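Lin2722 protein (Listeria innocua, PDB 3DS8) is of unknown function but belongs to the alpha/beta-hydrolase clan and is probably a serine hydrolase. Local coordinates at residues A[32-43]-A[57-68]; A[94-105]-A[122-133]. One frame throughout, in Å; residues are numbered along the deposited sequence.

Interaction 1: residues A[32-43]-A[57-68]. With SO4 (sulfate ion), chain D.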
loop_
_atom_site.group_PDB
_atom_site.type_symbol
_atom_site.label_atom_id
_atom_site.label_comp_id
_atom_site.label_asym_id
_atom_site.label_seq_id
_atom_site.Cartn_x
_atom_site.Cartn_y
_atom_site.Cartn_z
ATOM N N SER A 32 7.964 -4.273 -17.151
ATOM C CA SER A 32 8.926 -3.697 -16.190
ATOM C C SER A 32 9.312 -4.708 -15.112
ATOM O O SER A 32 10.334 -4.525 -14.426
ATOM C CB SER A 32 8.360 -2.435 -15.542
ATOM O OG SER A 32 7.023 -2.616 -15.121
ATOM N N SER A 33 8.484 -5.739 -14.964
ATOM C CA SER A 33 8.781 -6.887 -14.085
ATOM C C SER A 33 8.791 -8.114 -14.958
ATOM O O SER A 33 8.000 -8.198 -15.889
ATOM C CB SER A 33 7.737 -7.055 -12.984
ATOM O OG SER A 33 7.716 -5.979 -12.057
ATOM N N ASN A 34 9.678 -9.069 -14.682
ATOM C CA ASN A 34 9.762 -10.253 -15.558
ATOM C C ASN A 34 9.584 -11.603 -14.848
ATOM O O ASN A 34 9.614 -12.675 -15.498
ATOM C CB ASN A 34 11.019 -10.222 -16.413
ATOM C CG ASN A 34 12.280 -10.456 -15.633
ATOM O OD1 ASN A 34 12.253 -10.597 -14.410
ATOM N ND2 ASN A 34 13.408 -10.472 -16.339
ATOM N N GLU A 35 9.425 -11.568 -13.533
ATOM C CA GLU A 35 9.232 -12.802 -12.764
ATOM C C GLU A 35 8.332 -12.526 -11.559
ATOM O O GLU A 35 8.248 -11.392 -11.077
ATOM C CB GLU A 35 10.548 -13.391 -12.250
ATOM C CG GLU A 35 11.576 -13.750 -13.293
ATOM C CD GLU A 35 12.855 -14.369 -12.701
ATOM O OE1 GLU A 35 12.796 -14.962 -11.617
ATOM O OE2 GLU A 35 13.909 -14.313 -13.364
ATOM N N ALA A 36 7.649 -13.582 -11.101
ATOM C CA ALA A 36 6.780 -13.469 -9.931
ATOM C C ALA A 36 6.857 -14.723 -9.072
ATOM O O ALA A 36 7.171 -15.810 -9.560
ATOM C CB ALA A 36 5.345 -13.220 -10.308
ATOM N N LEU A 37 6.559 -14.526 -7.809
ATOM C CA LEU A 37 6.463 -15.564 -6.795
ATOM C C LEU A 37 5.115 -15.340 -6.068
ATOM O O LEU A 37 4.668 -14.200 -5.938
ATOM C CB LEU A 37 7.655 -15.375 -5.852
ATOM C CG LEU A 37 7.933 -16.266 -4.690
ATOM C CD1 LEU A 37 9.357 -16.018 -4.154
ATOM C CD2 LEU A 37 6.925 -15.960 -3.711
ATOM N N THR A 38 4.430 -16.415 -5.669
ATOM C CA THR A 38 3.256 -16.283 -4.801
ATOM C C THR A 38 3.635 -16.743 -3.399
ATOM O O THR A 38 4.262 -17.780 -3.240
ATOM C CB THR A 38 2.039 -17.055 -5.356
ATOM O OG1 THR A 38 1.609 -16.424 -6.572
ATOM C CG2 THR A 38 0.864 -17.087 -4.344
HETATM N N MSE A 39 3.281 -15.954 -2.384
HETATM C CA MSE A 39 3.564 -16.316 -1.006
HETATM C C MSE A 39 2.297 -16.187 -0.224
HETATM O O MSE A 39 1.585 -15.217 -0.380
HETATM C CB MSE A 39 4.551 -15.381 -0.327
HETATM C CG MSE A 39 5.954 -15.502 -0.730
HETATM SE SE MSE A 39 7.036 -14.426 0.563
HETATM C CE MSE A 39 6.992 -15.536 2.088
ATOM N N THR A 40 2.035 -17.131 0.674
ATOM C CA THR A 40 0.876 -16.987 1.513
ATOM C C THR A 40 1.242 -17.320 2.959
ATOM O O THR A 40 2.191 -18.074 3.217
ATOM C CB THR A 40 -0.230 -17.900 0.996
ATOM O OG1 THR A 40 0.261 -19.227 0.919
ATOM C CG2 THR A 40 -0.684 -17.493 -0.451
ATOM N N VAL A 41 0.490 -16.765 3.896
ATOM C CA VAL A 41 0.774 -16.963 5.335
ATOM C C VAL A 41 -0.543 -17.235 6.045
ATOM O O VAL A 41 -1.615 -16.778 5.628
ATOM C CB VAL A 41 1.568 -15.763 5.977
ATOM C CG1 VAL A 41 0.752 -14.423 5.903
ATOM C CG2 VAL A 41 1.959 -16.039 7.482
ATOM N N ASN A 42 -0.441 -18.043 7.094
ATOM C CA ASN A 42 -1.556 -18.441 7.920
ATOM C C ASN A 42 -1.066 -18.267 9.356
ATOM O O ASN A 42 -0.045 -18.850 9.744
ATOM C CB ASN A 42 -1.860 -19.901 7.623
ATOM C CG ASN A 42 -3.055 -20.444 8.351
ATOM O OD1 ASN A 42 -3.543 -19.900 9.355
ATOM N ND2 ASN A 42 -3.519 -21.576 7.867
ATOM N N SER A 43 -1.827 -17.524 10.137
ATOM C CA SER A 43 -1.542 -17.314 11.556
ATOM C C SER A 43 -1.482 -18.609 12.361
ATOM O O SER A 43 -1.004 -18.578 13.494
ATOM C CB SER A 43 -2.608 -16.407 12.184
ATOM O OG SER A 43 -3.843 -17.092 12.314
ATOM N N ALA A 57 16.099 -11.983 -12.390
ATOM C CA ALA A 57 14.830 -11.314 -12.027
ATOM C C ALA A 57 14.922 -9.812 -12.103
ATOM O O ALA A 57 15.833 -9.202 -11.553
ATOM C CB ALA A 57 14.312 -11.768 -10.616
ATOM N N LYS A 58 13.932 -9.207 -12.757
ATOM C CA LYS A 58 13.798 -7.770 -12.852
ATOM C C LYS A 58 12.513 -7.336 -12.171
ATOM O O LYS A 58 11.451 -7.779 -12.542
ATOM C CB LYS A 58 13.753 -7.361 -14.321
ATOM C CG LYS A 58 13.578 -5.892 -14.566
ATOM C CD LYS A 58 13.720 -5.543 -16.056
ATOM C CE LYS A 58 12.483 -5.882 -16.883
ATOM N NZ LYS A 58 12.678 -5.544 -18.337
ATOM N N ARG A 59 12.629 -6.505 -11.148
ATOM C CA ARG A 59 11.497 -6.024 -10.349
ATOM C C ARG A 59 10.520 -7.156 -10.022
ATOM O O ARG A 59 9.319 -7.075 -10.280
ATOM C CB ARG A 59 10.798 -4.855 -11.087
ATOM C CG ARG A 59 11.763 -3.716 -11.364
ATOM C CD ARG A 59 12.022 -2.957 -10.086
ATOM N NE ARG A 59 10.937 -2.018 -9.764
ATOM C CZ ARG A 59 10.543 -1.671 -8.540
ATOM N NH1 ARG A 59 11.022 -2.265 -7.442
ATOM N NH2 ARG A 59 9.610 -0.745 -8.414
ATOM N N PRO A 60 11.028 -8.214 -9.398
ATOM C CA PRO A 60 10.182 -9.393 -9.231
ATOM C C PRO A 60 8.963 -9.082 -8.371
ATOM O O PRO A 60 9.056 -8.370 -7.380
ATOM C CB PRO A 60 11.109 -10.408 -8.571
ATOM C CG PRO A 60 12.130 -9.578 -7.895
ATOM C CD PRO A 60 12.357 -8.411 -8.796
ATOM N N ILE A 61 7.823 -9.604 -8.782
ATOM C CA ILE A 61 6.567 -9.408 -8.089
ATOM C C ILE A 61 6.320 -10.535 -7.061
ATOM O O ILE A 61 6.451 -11.740 -7.352
ATOM C CB ILE A 61 5.417 -9.283 -9.105
ATOM C CG1 ILE A 61 5.590 -7.980 -9.911
ATOM C CG2 ILE A 61 4.021 -9.337 -8.403
ATOM C CD1 ILE A 61 4.609 -7.876 -11.051
ATOM N N ILE A 62 5.977 -10.127 -5.852
ATOM C CA ILE A 62 5.551 -11.055 -4.809
ATOM C C ILE A 62 4.043 -10.906 -4.592
ATOM O O ILE A 62 3.556 -9.927 -4.014
ATOM C CB ILE A 62 6.315 -10.823 -3.492
ATOM C CG1 ILE A 62 7.834 -10.712 -3.740
ATOM C CG2 ILE A 62 5.897 -11.906 -2.422
ATOM C CD1 ILE A 62 8.545 -11.905 -4.344
ATOM N N LYS A 63 3.299 -11.857 -5.121
ATOM C CA LYS A 63 1.855 -11.872 -4.962
ATOM C C LYS A 63 1.563 -12.472 -3.597
ATOM O O LYS A 63 1.760 -13.654 -3.371
ATOM C CB LYS A 63 1.203 -12.688 -6.075
ATOM C CG LYS A 63 1.507 -12.136 -7.451
ATOM C CD LYS A 63 0.726 -12.870 -8.549
ATOM C CE LYS A 63 1.062 -12.328 -9.906
ATOM N NZ LYS A 63 0.370 -13.106 -10.981
ATOM N N PHE A 64 1.064 -11.649 -2.700
ATOM C CA PHE A 64 0.945 -12.066 -1.305
ATOM C C PHE A 64 -0.493 -12.390 -0.909
ATOM O O PHE A 64 -1.422 -11.676 -1.287
ATOM C CB PHE A 64 1.526 -10.989 -0.387
ATOM C CG PHE A 64 1.904 -11.505 0.944
ATOM C CD1 PHE A 64 3.157 -12.053 1.147
ATOM C CD2 PHE A 64 1.001 -11.483 1.987
ATOM C CE1 PHE A 64 3.518 -12.571 2.365
ATOM C CE2 PHE A 64 1.352 -11.993 3.229
ATOM C CZ PHE A 64 2.613 -12.548 3.423
ATOM N N GLY A 65 -0.681 -13.435 -0.105
ATOM C CA GLY A 65 -2.006 -13.767 0.359
ATOM C C GLY A 65 -2.028 -14.053 1.843
ATOM O O GLY A 65 -1.222 -14.807 2.321
ATOM N N PHE A 66 -2.989 -13.479 2.550
ATOM C CA PHE A 66 -3.294 -13.868 3.930
ATOM C C PHE A 66 -4.463 -14.847 3.965
ATOM O O PHE A 66 -5.582 -14.496 3.560
ATOM C CB PHE A 66 -3.689 -12.635 4.730
ATOM C CG PHE A 66 -2.590 -11.642 4.916
ATOM C CD1 PHE A 66 -1.613 -11.865 5.855
ATOM C CD2 PHE A 66 -2.522 -10.489 4.144
ATOM C CE1 PHE A 66 -0.580 -10.943 6.052
ATOM C CE2 PHE A 66 -1.474 -9.596 4.290
ATOM C CZ PHE A 66 -0.512 -9.810 5.290
ATOM N N GLU A 67 -4.254 -16.059 4.484
ATOM C CA GLU A 67 -5.378 -17.010 4.600
ATOM C C GLU A 67 -6.500 -16.426 5.487
ATOM O O GLU A 67 -7.696 -16.641 5.231
ATOM C CB GLU A 67 -4.945 -18.332 5.222
ATOM C CG GLU A 67 -6.126 -19.316 5.292
ATOM C CD GLU A 67 -5.764 -20.806 5.205
ATOM O OE1 GLU A 67 -4.578 -21.186 5.354
ATOM O OE2 GLU A 67 -6.710 -21.601 4.972
ATOM N N GLN A 68 -6.094 -15.714 6.523
ATOM C CA GLN A 68 -7.021 -15.008 7.405
ATOM C C GLN A 68 -7.283 -13.643 6.787
ATOM O O GLN A 68 -6.716 -12.630 7.197
ATOM C CB GLN A 68 -6.472 -14.907 8.829
ATOM C CG GLN A 68 -6.546 -16.255 9.568
ATOM C CD GLN A 68 -5.324 -17.093 9.412
ATOM O OE1 GLN A 68 -4.209 -16.569 9.395
ATOM N NE2 GLN A 68 -5.506 -18.419 9.358
HETATM S S SO4 D . 13.149 -9.560 -19.404
HETATM O O1 SO4 D . 13.667 -8.993 -18.167
HETATM O O2 SO4 D . 12.037 -8.716 -19.875
HETATM O O3 SO4 D . 14.247 -9.597 -20.367
HETATM O O4 SO4 D . 12.675 -10.926 -19.196
HETATM O O HOH W 1 -3.239 -14.884 7.370
#

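Interaction 2: residues A[94-105]-A[122-133]. With SO4 (sulfate ion), chain B; SO4 (sulfate ion), chain F.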
loop_
_atom_site.group_PDB
_atom_site.type_symbol
_atom_site.label_atom_id
_atom_site.label_comp_id
_atom_site.label_asym_id
_atom_site.label_seq_id
_atom_site.Cartn_x
_atom_site.Cartn_y
_atom_site.Cartn_z
ATOM N N THR A 94 17.290 -6.278 0.422
ATOM C CA THR A 94 17.384 -5.330 1.533
ATOM C C THR A 94 16.270 -4.280 1.519
ATOM O O THR A 94 16.004 -3.670 2.547
ATOM C CB THR A 94 18.730 -4.637 1.531
ATOM O OG1 THR A 94 18.921 -4.027 0.265
ATOM C CG2 THR A 94 19.852 -5.652 1.779
ATOM N N GLN A 95 15.675 -4.064 0.338
ATOM C CA GLN A 95 14.521 -3.162 0.139
ATOM C C GLN A 95 13.427 -3.867 -0.627
ATOM O O GLN A 95 13.704 -4.801 -1.360
ATOM C CB GLN A 95 14.906 -1.937 -0.675
ATOM C CG GLN A 95 16.013 -1.103 -0.087
ATOM C CD GLN A 95 16.240 0.145 -0.906
ATOM O OE1 GLN A 95 16.928 0.119 -1.930
ATOM N NE2 GLN A 95 15.656 1.235 -0.466
HETATM N N MSE A 96 12.188 -3.372 -0.485
HETATM C CA MSE A 96 11.081 -3.786 -1.319
HETATM C C MSE A 96 10.108 -2.615 -1.462
HETATM O O MSE A 96 10.057 -1.756 -0.608
HETATM C CB MSE A 96 10.359 -4.934 -0.668
HETATM C CG MSE A 96 9.659 -4.557 0.552
HETATM SE SE MSE A 96 8.883 -6.183 1.359
HETATM C CE MSE A 96 7.339 -5.369 2.285
ATOM N N ASP A 97 9.361 -2.623 -2.541
ATOM C CA ASP A 97 8.225 -1.717 -2.728
ATOM C C ASP A 97 6.936 -2.505 -2.475
ATOM O O ASP A 97 6.950 -3.724 -2.516
ATOM C CB ASP A 97 8.227 -1.186 -4.129
ATOM C CG ASP A 97 9.453 -0.403 -4.440
ATOM O OD1 ASP A 97 10.001 0.237 -3.540
ATOM O OD2 ASP A 97 9.825 -0.400 -5.622
ATOM N N GLY A 98 5.866 -1.839 -2.098
ATOM C CA GLY A 98 4.603 -2.519 -1.862
ATOM C C GLY A 98 3.410 -1.740 -2.375
ATOM O O GLY A 98 3.402 -0.527 -2.324
ATOM N N VAL A 99 2.435 -2.463 -2.896
ATOM C CA VAL A 99 1.166 -1.918 -3.311
ATOM C C VAL A 99 0.121 -2.691 -2.541
ATOM O O VAL A 99 0.082 -3.918 -2.603
ATOM C CB VAL A 99 0.906 -2.117 -4.794
ATOM C CG1 VAL A 99 -0.433 -1.437 -5.176
ATOM C CG2 VAL A 99 2.060 -1.572 -5.645
ATOM N N GLY A 100 -0.761 -1.981 -1.843
ATOM C CA GLY A 100 -1.823 -2.613 -1.086
ATOM C C GLY A 100 -3.206 -2.041 -1.347
ATOM O O GLY A 100 -3.388 -0.822 -1.322
ATOM N N HIS A 101 -4.160 -2.889 -1.683
ATOM C CA HIS A 101 -5.540 -2.452 -1.848
ATOM C C HIS A 101 -6.181 -2.444 -0.467
ATOM O O HIS A 101 -6.161 -3.474 0.226
ATOM C CB HIS A 101 -6.232 -3.424 -2.792
ATOM C CG HIS A 101 -7.680 -3.161 -3.040
ATOM N ND1 HIS A 101 -8.234 -1.898 -3.159
ATOM C CD2 HIS A 101 -8.696 -4.041 -3.238
ATOM C CE1 HIS A 101 -9.533 -2.028 -3.398
ATOM N NE2 HIS A 101 -9.835 -3.311 -3.455
ATOM N N SER A 102 -6.758 -1.311 -0.104
ATOM C CA SER A 102 -7.581 -1.146 1.087
ATOM C C SER A 102 -6.860 -1.603 2.361
ATOM O O SER A 102 -5.837 -1.029 2.697
ATOM C CB SER A 102 -8.976 -1.763 0.865
ATOM O OG SER A 102 -9.864 -1.208 1.854
ATOM N N ASN A 103 -7.355 -2.641 3.053
ATOM C CA ASN A 103 -6.655 -3.180 4.233
ATOM C C ASN A 103 -5.182 -3.496 3.982
ATOM O O ASN A 103 -4.337 -3.379 4.884
ATOM C CB ASN A 103 -7.377 -4.442 4.772
ATOM C CG ASN A 103 -7.124 -4.680 6.247
ATOM O OD1 ASN A 103 -7.347 -3.763 7.055
ATOM N ND2 ASN A 103 -6.685 -5.917 6.635
ATOM N N GLY A 104 -4.868 -3.904 2.771
ATOM C CA GLY A 104 -3.467 -4.195 2.397
ATOM C C GLY A 104 -2.560 -3.017 2.480
ATOM O O GLY A 104 -1.390 -3.135 2.896
ATOM N N GLY A 105 -3.063 -1.860 2.066
ATOM C CA GLY A 105 -2.314 -0.597 2.269
ATOM C C GLY A 105 -2.116 -0.220 3.729
ATOM O O GLY A 105 -1.055 0.290 4.098
ATOM N N PRO A 122 13.129 -6.847 4.595
ATOM C CA PRO A 122 13.445 -5.770 3.658
ATOM C C PRO A 122 12.830 -4.437 4.097
ATOM O O PRO A 122 11.714 -4.387 4.624
ATOM C CB PRO A 122 12.871 -6.270 2.350
ATOM C CG PRO A 122 12.654 -7.763 2.559
ATOM C CD PRO A 122 12.254 -7.842 3.961
ATOM N N THR A 123 13.553 -3.358 3.883
ATOM C CA THR A 123 13.037 -2.045 4.238
ATOM C C THR A 123 12.023 -1.655 3.143
ATOM O O THR A 123 12.320 -1.800 1.957
ATOM C CB THR A 123 14.131 -0.972 4.227
ATOM O OG1 THR A 123 14.708 -0.921 2.931
ATOM C CG2 THR A 123 15.208 -1.274 5.155
ATOM N N LEU A 124 10.852 -1.164 3.530
ATOM C CA LEU A 124 9.869 -0.676 2.538
ATOM C C LEU A 124 10.382 0.649 1.977
ATOM O O LEU A 124 10.804 1.528 2.712
ATOM C CB LEU A 124 8.503 -0.469 3.182
ATOM C CG LEU A 124 7.289 -0.304 2.318
ATOM C CD1 LEU A 124 7.071 -1.499 1.378
ATOM C CD2 LEU A 124 6.068 -0.100 3.272
ATOM N N ARG A 125 10.402 0.748 0.666
ATOM C CA ARG A 125 10.857 1.919 -0.033
ATOM C C ARG A 125 9.648 2.702 -0.585
ATOM O O ARG A 125 9.322 3.774 -0.087
ATOM C CB ARG A 125 11.838 1.534 -1.133
ATOM C CG ARG A 125 12.383 2.744 -1.903
ATOM C CD ARG A 125 13.223 2.367 -3.097
ATOM N NE ARG A 125 12.471 1.709 -4.156
ATOM C CZ ARG A 125 12.909 1.602 -5.406
ATOM N NH1 ARG A 125 14.098 2.104 -5.753
ATOM N NH2 ARG A 125 12.165 1.020 -6.309
ATOM N N LYS A 126 8.989 2.170 -1.601
ATOM C CA LYS A 126 7.767 2.802 -2.142
ATOM C C LYS A 126 6.562 2.076 -1.580
ATOM O O LYS A 126 6.553 0.844 -1.533
ATOM C CB LYS A 126 7.734 2.719 -3.639
ATOM C CG LYS A 126 8.859 3.524 -4.312
ATOM C CD LYS A 126 8.914 3.225 -5.769
ATOM C CE LYS A 126 10.004 3.939 -6.469
ATOM N NZ LYS A 126 9.751 5.361 -6.764
ATOM N N LEU A 127 5.555 2.821 -1.169
ATOM C CA LEU A 127 4.327 2.303 -0.576
ATOM C C LEU A 127 3.162 2.938 -1.324
ATOM O O LEU A 127 2.985 4.151 -1.272
ATOM C CB LEU A 127 4.216 2.674 0.902
ATOM C CG LEU A 127 3.155 2.027 1.794
ATOM C CD1 LEU A 127 3.430 2.457 3.278
ATOM C CD2 LEU A 127 1.723 2.349 1.327
ATOM N N VAL A 128 2.408 2.126 -2.052
ATOM C CA VAL A 128 1.177 2.556 -2.712
ATOM C C VAL A 128 -0.039 1.984 -1.989
ATOM O O VAL A 128 -0.173 0.756 -1.769
ATOM C CB VAL A 128 1.141 2.135 -4.211
ATOM C CG1 VAL A 128 -0.164 2.631 -4.894
ATOM C CG2 VAL A 128 2.363 2.646 -4.983
ATOM N N ALA A 129 -0.896 2.898 -1.509
ATOM C CA ALA A 129 -2.115 2.521 -0.776
ATOM C C ALA A 129 -3.335 2.928 -1.607
ATOM O O ALA A 129 -3.468 4.096 -1.935
ATOM C CB ALA A 129 -2.136 3.218 0.612
ATOM N N ILE A 130 -4.180 1.957 -1.970
ATOM C CA ILE A 130 -5.280 2.195 -2.910
ATOM C C ILE A 130 -6.587 2.016 -2.125
ATOM O O ILE A 130 -6.959 0.887 -1.773
ATOM C CB ILE A 130 -5.203 1.246 -4.132
ATOM C CG1 ILE A 130 -3.833 1.361 -4.814
ATOM C CG2 ILE A 130 -6.344 1.530 -5.094
ATOM C CD1 ILE A 130 -3.661 0.415 -5.974
ATOM N N GLY A 131 -7.260 3.142 -1.844
ATOM C CA GLY A 131 -8.521 3.154 -1.089
ATOM C C GLY A 131 -8.394 2.629 0.339
ATOM O O GLY A 131 -9.286 1.942 0.840
ATOM N N SER A 132 -7.301 2.969 1.018
ATOM C CA SER A 132 -7.019 2.397 2.330
ATOM C C SER A 132 -7.676 3.278 3.380
ATOM O O SER A 132 -7.437 4.486 3.369
ATOM C CB SER A 132 -5.517 2.293 2.605
ATOM O OG SER A 132 -4.862 1.380 1.697
ATOM N N PRO A 133 -8.469 2.685 4.283
ATOM C CA PRO A 133 -9.171 3.544 5.245
ATOM C C PRO A 133 -8.304 3.881 6.468
ATOM O O PRO A 133 -8.474 3.338 7.575
ATOM C CB PRO A 133 -10.396 2.702 5.579
ATOM C CG PRO A 133 -9.913 1.293 5.452
ATOM C CD PRO A 133 -8.912 1.277 4.388
HETATM S S SO4 B . -11.023 -3.305 3.336
HETATM O O1 SO4 B . -10.635 -1.971 3.847
HETATM O O2 SO4 B . -11.878 -3.187 2.169
HETATM O O3 SO4 B . -9.842 -4.071 2.919
HETATM O O4 SO4 B . -11.759 -4.006 4.430
HETATM S S SO4 F . 13.536 6.488 -5.703
HETATM O O1 SO4 F . 15.004 6.416 -5.818
HETATM O O2 SO4 F . 13.210 7.946 -5.632
HETATM O O3 SO4 F . 12.877 5.821 -6.849
HETATM O O4 SO4 F . 13.071 5.691 -4.538
#

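Interaction 1: residues A[32-43]-A[57-68]
Val41 sets its CG1 against two rings of the neighbouring strand. CG1 lies between the backbone N and the carbonyl carbon (chi1 62°), which brings it 3.6 Å from Phe64 CZ and 3.5 Å from Phe66 CD1. Val41 and Phe66 run side by side, while Phe64 slants across. Met39 O lies over one face of the Phe64 ring, toward its rim. Next along this side of the sheet, Met39 CG slants across Ile62 CG2. Leu37 and Ile62 point the same way, with Leu37 CB near Ile62 CD1. Helix 73-91 packs on this side through Leu37 and Met39. On the other side, Thr38 OG1 lies against the Lys63 stem, whose NZ reaches Asp20 in a salt bridge.

Strands 36-42 and 61-66 are parallel neighbours in the alpha/beta-hydrolase sheet, and their backbones bond in regular register. Polar side chains close both ends. Lys58 N donates to Asn34 OD1 at 2.7 Å, from above its carbonyl plane rather than on a lone pair. Ser33 OG donates to Arg59 O at 2.6 Å. At the far end Gln68 crosses Asn42 at about a right angle; Gln68 NE2 lies 2.5 Å from Asn42 OD1, too short to trust. Gln68 OE1 accepts from Ser43 N at 2.7 Å and from a water that donates to Val41 O. The Val41 side thus suits burial under helix 73-91, while Asn34 and Gln68 supply acceptors beyond the strands.

Interaction 2: residues A[94-105]-A[122-133]
Gly98, Gly100 and His101 line up with Leu127, Ala129 and Ile130 in the beta-alpha-beta unit of strand 95-101, helix 103-114 and strand 123-130. The strands are parallel and lie at the heart of the alpha/beta-hydrolase sheet. Backbone bonds run from Thr94 to Ser102. A beta bulge shifts the register between Met96 and Gly98.

At the bulge Arg125 grips Asp97 side-on, its chain bent at chi3 (66°) to turn NE toward the carboxylate. Arg125 NE donates to Asp97 OD1 at 2.9 Å and Arg125 NH2 to Asp97 OD2 at 2.8 Å, each on a syn lone pair. Carboxylate and guanidinium are nearly coplanar, 10° apart. Lys126 N also donates to Asp97 OD1 at 2.9 Å, from above the carboxylate plane. Asp97 OD2 also salt-bridges Arg59. These bonds fix the rotation of the carboxylate, and the cationic partners would favour its charged form.

Apolar contacts flank the strands on both faces. Val99 and Val128 lie side by side, and Val99 CG1 reaches Ile130 CD1 at 3.8 Å. On the other face Met96 CE meets Leu124 CD1 at 4.0 Å.

Gly100, Ser102 and Gly104 fit a nucleophile elbow, the strained turn from strand to helix. Ser102, His222 and Asp188 are placed like a catalytic triad, so Ser102 is probably the nucleophile. A sulfate lies beside it and accepts a bond from Asn103 N. Close packing marks the start of the helix: Gly105 CA comes 3.3 Å from Ser132 OG, and that hydroxyl donates to Ser102 O at 2.8 Å, on an in-plane lone pair.

Overall arrangement
Interactions 1 and 2 lie in one mixed sheet, their centres about 13 Å apart. They follow in series along the chain, with helix 73-91 between them. In the sheet, strand 6-9 separates strand 61-66 of interaction 1 from strand 95-101 of interaction 2. Interaction 1 lies toward the side ending in strand 46-50, while interaction 2 is near the centre of the chain. They meet directly: Arg59 of interaction 1 brings a second cation to the bulge of interaction 2. Helix 73-91 touches both. The two contacts thus help build the central sheet that carries the probable nucleophile elbow, and Phe66 of interaction 1 lies near that elbow without touching it.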